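Local coordinates for protein phytochromobilin synthase (Solanum lycopersicum, PDB 6KME) that binds biliverdin IX alpha and probably reduces it, with electrons from ferredoxin, to phytochromobilin, the chromophore of phytochrome, at residues A101-P106 against E226-Y231; D109-C114 against L206-R211. The protein carries 1 engineered substitution. All blocks are in the same frame, centred on the assembly; numbering follows the deposited sequence.

Interaction 1. Residues A101-P106 against E226-Y231; sequences AAFPKP and EAQHRY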
loop_
_atom_site.group_PDB
_atom_site.type_symbol
_atom_site.label_atom_id
_atom_site.label_comp_id
_atom_site.label_asym_id
_atom_site.label_seq_id
_atom_site.Cartn_x
_atom_site.Cartn_y
_atom_site.Cartn_z
ATOM N N ALA A 101 -5.045 -2.353 -2.645
ATOM C CA ALA A 101 -3.840 -3.160 -2.490
ATOM C C ALA A 101 -4.057 -4.566 -3.034
ATOM O O ALA A 101 -5.168 -5.106 -3.002
ATOM C CB ALA A 101 -3.400 -3.268 -1.018
ATOM N N ALA A 102 -2.968 -5.158 -3.522
ATOM C CA ALA A 102 -2.935 -6.553 -3.945
ATOM C C ALA A 102 -1.868 -7.266 -3.127
ATOM O O ALA A 102 -0.686 -6.899 -3.185
ATOM C CB ALA A 102 -2.651 -6.670 -5.440
ATOM N N PHE A 103 -2.297 -8.258 -2.344
ATOM C CA PHE A 103 -1.412 -9.072 -1.525
ATOM C C PHE A 103 -1.237 -10.431 -2.181
ATOM O O PHE A 103 -2.242 -11.140 -2.387
ATOM C CB PHE A 103 -1.986 -9.252 -0.124
ATOM C CG PHE A 103 -2.186 -7.952 0.646
ATOM C CD1 PHE A 103 -1.218 -6.963 0.641
ATOM C CD2 PHE A 103 -3.345 -7.746 1.388
ATOM C CE1 PHE A 103 -1.407 -5.779 1.355
ATOM C CE2 PHE A 103 -3.543 -6.568 2.106
ATOM C CZ PHE A 103 -2.575 -5.583 2.089
ATOM N N PRO A 104 -0.017 -10.861 -2.487
ATOM C CA PRO A 104 0.171 -12.182 -3.107
ATOM C C PRO A 104 0.110 -13.314 -2.089
ATOM O O PRO A 104 0.319 -13.127 -0.887
ATOM C CB PRO A 104 1.570 -12.083 -3.733
ATOM C CG PRO A 104 2.291 -11.075 -2.882
ATOM C CD PRO A 104 1.247 -10.108 -2.361
ATOM N N LYS A 105 -0.198 -14.513 -2.599
ATOM C CA LYS A 105 -0.015 -15.700 -1.793
ATOM C C LYS A 105 1.480 -15.894 -1.545
ATOM O O LYS A 105 2.306 -15.514 -2.380
ATOM C CB LYS A 105 -0.623 -16.928 -2.482
ATOM C CG LYS A 105 -2.147 -16.873 -2.559
ATOM C CD LYS A 105 -2.752 -18.054 -3.293
ATOM C CE LYS A 105 -4.253 -17.852 -3.477
ATOM N NZ LYS A 105 -4.868 -18.942 -4.293
ATOM N N PRO A 106 1.855 -16.444 -0.388
ATOM C CA PRO A 106 3.286 -16.529 -0.045
ATOM C C PRO A 106 4.117 -17.358 -1.016
ATOM O O PRO A 106 5.344 -17.217 -1.027
ATOM C CB PRO A 106 3.271 -17.158 1.356
ATOM C CG PRO A 106 1.927 -16.802 1.906
ATOM C CD PRO A 106 0.992 -16.847 0.735
ATOM N N GLU A 226 6.576 -14.592 6.345
ATOM C CA GLU A 226 6.979 -13.700 7.428
ATOM C C GLU A 226 7.188 -12.280 6.918
ATOM O O GLU A 226 6.776 -11.312 7.571
ATOM C CB GLU A 226 8.248 -14.228 8.098
ATOM C CG GLU A 226 8.956 -13.193 8.969
ATOM C CD GLU A 226 9.445 -13.752 10.297
ATOM O OE1 GLU A 226 8.946 -14.813 10.727
ATOM O OE2 GLU A 226 10.332 -13.124 10.914
ATOM N N ALA A 227 7.798 -12.132 5.739
ATOM C CA ALA A 227 7.985 -10.803 5.161
ATOM C C ALA A 227 6.651 -10.095 4.947
ATOM O O ALA A 227 6.520 -8.900 5.245
ATOM C CB ALA A 227 8.766 -10.904 3.844
ATOM N N GLN A 228 5.645 -10.817 4.439
ATOM C CA GLN A 228 4.319 -10.227 4.285
ATOM C C GLN A 228 3.684 -9.919 5.640
ATOM O O GLN A 228 3.076 -8.853 5.812
ATOM C CB GLN A 228 3.395 -11.145 3.468
ATOM C CG GLN A 228 2.026 -10.494 3.216
ATOM C CD GLN A 228 1.104 -11.264 2.264
ATOM O OE1 GLN A 228 -0.109 -11.062 2.284
ATOM N NE2 GLN A 228 1.677 -12.118 1.413
ATOM N N HIS A 229 3.804 -10.836 6.610
ATOM C CA HIS A 229 3.212 -10.603 7.928
ATOM C C HIS A 229 3.826 -9.377 8.597
ATOM O O HIS A 229 3.109 -8.559 9.191
ATOM C CB HIS A 229 3.377 -11.835 8.820
ATOM C CG HIS A 229 2.740 -11.680 10.166
ATOM N ND1 HIS A 229 3.471 -11.561 11.328
ATOM C CD2 HIS A 229 1.439 -11.586 10.531
ATOM C CE1 HIS A 229 2.649 -11.420 12.352
ATOM N NE2 HIS A 229 1.410 -11.431 11.895
ATOM N N ARG A 230 5.150 -9.230 8.496
ATOM C CA ARG A 230 5.822 -8.052 9.037
ATOM C C ARG A 230 5.293 -6.771 8.400
ATOM O O ARG A 230 5.056 -5.775 9.093
ATOM C CB ARG A 230 7.335 -8.185 8.821
ATOM C CG ARG A 230 8.179 -6.982 9.315
ATOM C CD ARG A 230 9.684 -7.263 9.080
ATOM N NE ARG A 230 10.503 -6.064 9.248
ATOM C CZ ARG A 230 10.835 -5.231 8.260
ATOM N NH1 ARG A 230 10.425 -5.470 7.018
ATOM N NH2 ARG A 230 11.586 -4.156 8.508
ATOM N N TYR A 231 5.097 -6.785 7.079
ATOM C CA TYR A 231 4.548 -5.634 6.365
ATOM C C TYR A 231 3.134 -5.307 6.837
ATOM O O TYR A 231 2.811 -4.143 7.095
ATOM C CB TYR A 231 4.576 -5.919 4.862
ATOM C CG TYR A 231 3.828 -4.944 3.972
ATOM C CD1 TYR A 231 4.507 -3.926 3.303
ATOM C CD2 TYR A 231 2.451 -5.070 3.753
ATOM C CE1 TYR A 231 3.844 -3.043 2.466
ATOM C CE2 TYR A 231 1.774 -4.189 2.926
ATOM C CZ TYR A 231 2.480 -3.182 2.274
ATOM O OH TYR A 231 1.828 -2.302 1.440
#
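Q228 reaches from helix 218-238 to the end of strand 96-104 and binds it through one amide, while Y231, about one turn further along, touches F103 with a ring carbon. With CG anti to the backbone N (chi1 -176°) and an extended chain beyond it, Q228 carries its amide straight out from the helix; the axes of helix segment 226-231 and strand segment 101-104 come no closer than 10.4 Å. NE2 donates to P104 O at 2.9 Å in a nearly straight bond (N-H...O angle 160°), and the acceptor lies close to the amide plane. The other amide atom, OE1, comes within 3.5 Å of F103 CB and takes a hydrogen bond from R82 on the neighbouring strand 81-91. The F103 ring and the amide plane are inclined by 37°. F103 CE1 meets Y231 CE2 at 3.9 Å, the side chains crossing at about a right angle; I112 touches both residues and L232 touches F103. The tight part is therefore F103, P104, Q228 and Y231, all buried. Beyond P104 the contact thins: P106 CG stays 4.7 Å from Q228 NE2, and the ring packs instead on I221 and C225, while K105, partly exposed, turns away and gives its NZ to H79 O. A leucine in place of Q228 has no amide and would probably leave both P104 O and R82 short of a partner inside the protein. Y231, whose OH bonds to N131 and R235, lies about 4 Å from the bound biliverdin, measured from its side chain. A buried amide using both ends thus joins two strands to a helix, beside an aromatic contact whose Y231 side comes close to the bound bilin.

Interaction 2. Residues D109-C114 against L206-R211; sequences DLPIFC and LGLMDR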
loop_
_atom_site.group_PDB
_atom_site.type_symbol
_atom_site.label_atom_id
_atom_site.label_comp_id
_atom_site.label_asym_id
_atom_site.label_seq_id
_atom_site.Cartn_x
_atom_site.Cartn_y
_atom_site.Cartn_z
ATOM N N ASP A 109 6.462 -14.571 -4.741
ATOM C CA ASP A 109 7.163 -13.491 -4.039
ATOM C C ASP A 109 7.015 -12.126 -4.715
ATOM O O ASP A 109 7.930 -11.291 -4.651
ATOM C CB ASP A 109 8.647 -13.848 -3.895
ATOM C CG ASP A 109 9.395 -13.820 -5.220
ATOM O OD1 ASP A 109 8.752 -13.943 -6.286
ATOM O OD2 ASP A 109 10.636 -13.674 -5.186
ATOM N N LEU A 110 5.853 -11.875 -5.319
ATOM C CA LEU A 110 5.586 -10.612 -6.002
ATOM C C LEU A 110 5.657 -9.420 -5.050
ATOM O O LEU A 110 5.376 -9.543 -3.852
ATOM C CB LEU A 110 4.193 -10.625 -6.634
ATOM C CG LEU A 110 4.000 -11.435 -7.903
ATOM C CD1 LEU A 110 2.574 -11.955 -7.955
ATOM C CD2 LEU A 110 4.314 -10.549 -9.093
ATOM N N PRO A 111 5.971 -8.239 -5.576
ATOM C CA PRO A 111 5.735 -7.016 -4.812
ATOM C C PRO A 111 4.256 -6.866 -4.480
ATOM O O PRO A 111 3.375 -7.402 -5.156
ATOM C CB PRO A 111 6.214 -5.902 -5.754
ATOM C CG PRO A 111 7.207 -6.562 -6.658
ATOM C CD PRO A 111 6.691 -7.980 -6.841
ATOM N N ILE A 112 3.995 -6.131 -3.404
ATOM C CA ILE A 112 2.641 -5.761 -3.012
ATOM C C ILE A 112 2.254 -4.477 -3.740
ATOM O O ILE A 112 2.932 -3.455 -3.611
ATOM C CB ILE A 112 2.548 -5.589 -1.491
ATOM C CG1 ILE A 112 2.666 -6.965 -0.829
ATOM C CG2 ILE A 112 1.263 -4.874 -1.125
ATOM C CD1 ILE A 112 2.945 -6.920 0.671
ATOM N N PHE A 113 1.179 -4.530 -4.530
ATOM C CA PHE A 113 0.695 -3.321 -5.178
ATOM C C PHE A 113 -0.006 -2.458 -4.143
ATOM O O PHE A 113 -0.811 -2.953 -3.353
ATOM C CB PHE A 113 -0.257 -3.625 -6.344
ATOM C CG PHE A 113 -0.678 -2.379 -7.096
ATOM C CD1 PHE A 113 0.130 -1.857 -8.107
ATOM C CD2 PHE A 113 -1.844 -1.694 -6.748
ATOM C CE1 PHE A 113 -0.231 -0.672 -8.780
ATOM C CE2 PHE A 113 -2.210 -0.519 -7.405
ATOM C CZ PHE A 113 -1.402 -0.010 -8.431
ATOM N N CYS A 114 0.295 -1.158 -4.156
ATOM C CA CYS A 114 -0.123 -0.248 -3.094
ATOM C C CYS A 114 -0.530 1.093 -3.700
ATOM O O CYS A 114 0.291 1.757 -4.341
ATOM C CB CYS A 114 1.016 -0.079 -2.083
ATOM S SG CYS A 114 0.783 1.210 -0.832
ATOM N N LEU A 206 0.640 -6.234 -13.019
ATOM C CA LEU A 206 0.013 -7.399 -13.649
ATOM C C LEU A 206 0.988 -8.134 -14.563
ATOM O O LEU A 206 0.924 -9.365 -14.682
ATOM C CB LEU A 206 -1.240 -6.972 -14.421
ATOM C CG LEU A 206 -2.457 -6.540 -13.587
ATOM C CD1 LEU A 206 -3.509 -5.939 -14.497
ATOM C CD2 LEU A 206 -3.067 -7.715 -12.799
ATOM N N GLY A 207 1.898 -7.403 -15.213
ATOM C CA GLY A 207 2.923 -8.053 -16.015
ATOM C C GLY A 207 3.913 -8.833 -15.175
ATOM O O GLY A 207 4.393 -9.884 -15.600
ATOM N N LEU A 208 4.229 -8.334 -13.971
ATOM C CA LEU A 208 5.013 -9.123 -13.026
ATOM C C LEU A 208 4.256 -10.371 -12.591
ATOM O O LEU A 208 4.840 -11.461 -12.499
ATOM C CB LEU A 208 5.371 -8.276 -11.800
ATOM C CG LEU A 208 6.267 -7.054 -12.062
ATOM C CD1 LEU A 208 6.598 -6.396 -10.726
ATOM C CD2 LEU A 208 7.530 -7.457 -12.814
ATOM N N MET A 209 2.955 -10.227 -12.306
ATOM C CA MET A 209 2.148 -11.389 -11.939
ATOM C C MET A 209 2.192 -12.474 -13.021
ATOM O O MET A 209 2.337 -13.662 -12.702
ATOM C CB MET A 209 0.707 -10.967 -11.645
ATOM C CG MET A 209 -0.179 -12.156 -11.215
ATOM S SD MET A 209 -1.901 -11.713 -10.884
ATOM C CE MET A 209 -2.576 -11.710 -12.536
ATOM N N ASP A 210 2.087 -12.091 -14.304
ATOM C CA ASP A 210 2.170 -13.074 -15.394
ATOM C C ASP A 210 3.394 -13.965 -15.264
ATOM O O ASP A 210 3.332 -15.168 -15.543
ATOM C CB ASP A 210 2.264 -12.390 -16.759
ATOM C CG ASP A 210 1.021 -11.619 -17.140
ATOM O OD1 ASP A 210 -0.046 -11.806 -16.503
ATOM O OD2 ASP A 210 1.131 -10.835 -18.116
ATOM N N ARG A 211 4.530 -13.375 -14.895
ATOM C CA ARG A 211 5.818 -14.057 -14.883
ATOM C C ARG A 211 6.138 -14.709 -13.538
ATOM O O ARG A 211 7.196 -15.329 -13.400
ATOM C CB ARG A 211 6.929 -13.060 -15.257
ATOM C CG ARG A 211 7.546 -13.302 -16.632
ATOM C CD ARG A 211 6.597 -12.949 -17.771
ATOM N NE ARG A 211 7.202 -13.180 -19.088
ATOM C CZ ARG A 211 7.803 -12.233 -19.811
ATOM N NH1 ARG A 211 7.881 -10.992 -19.345
ATOM N NH2 ARG A 211 8.328 -12.518 -20.997
#
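L110 presses CD2 onto the backbone of helix 188-211, 3.5 Å from both L208 C and M209 N, resting on the peptide that joins them. The same CD2 lies 3.7 Å from L208 CB, and the other methyl, CD1, sits 4.0 Å from M209 CA. For L110, chi1 (-75°) sets CG beside the backbone N, on the way to the helix, and chi2 (149°) turns the methyls onto it. P111 adds a second touch: its CG meets L208 CD1 at 4.1 Å, the two side chains crossing at about a right angle. The thioether of M209 leads away, and the residue packs on H47 of helix 34-47. In the next shell, Y146 of helix 141-147 touches P111 and L208, Y142 and Y147 lie against P111, and L130 backs L208. Polar bonds surround this apolar core: W205 NE1 donates to P111 O, D109 holds K145 in a salt bridge and Y146 OH by a hydrogen bond, and M209 O accepts from K80 NZ. The contact packs loop 109-111, the entry to strand 112-119 of the central antiparallel sheet, on helix 188-211, on the face where the F113 ring meets Y202 edge-to-face; farther on, C114 touches biliverdin. Between the two segments the chemistry is purely van der Waals, and the surrounding hydrogen bonds and salt bridge are consistent with a fixed approach of the loop to the helix.

In the fold
After helix 34-47 and three strands of the sheet, the chain runs along strand 96-104, whose end enters interaction 1, turns, and starts strand 112-119 through interaction 2. These neighbouring strands of the central antiparallel sheet are directly joined, A102 N lying 3.1 Å from F113 O in a probable hydrogen bond. The chain returns through helix 188-211, closing the inner loop at 206-211, and then through helix 218-238, closing the outer loop at 226-231, so interaction 2 is nested within interaction 1. Successive helices thus pack on opposite faces of one sheet, as in the alpha/beta/alpha sandwich of ferredoxin-dependent bilin reductases, with the contact centres about 12 Å apart.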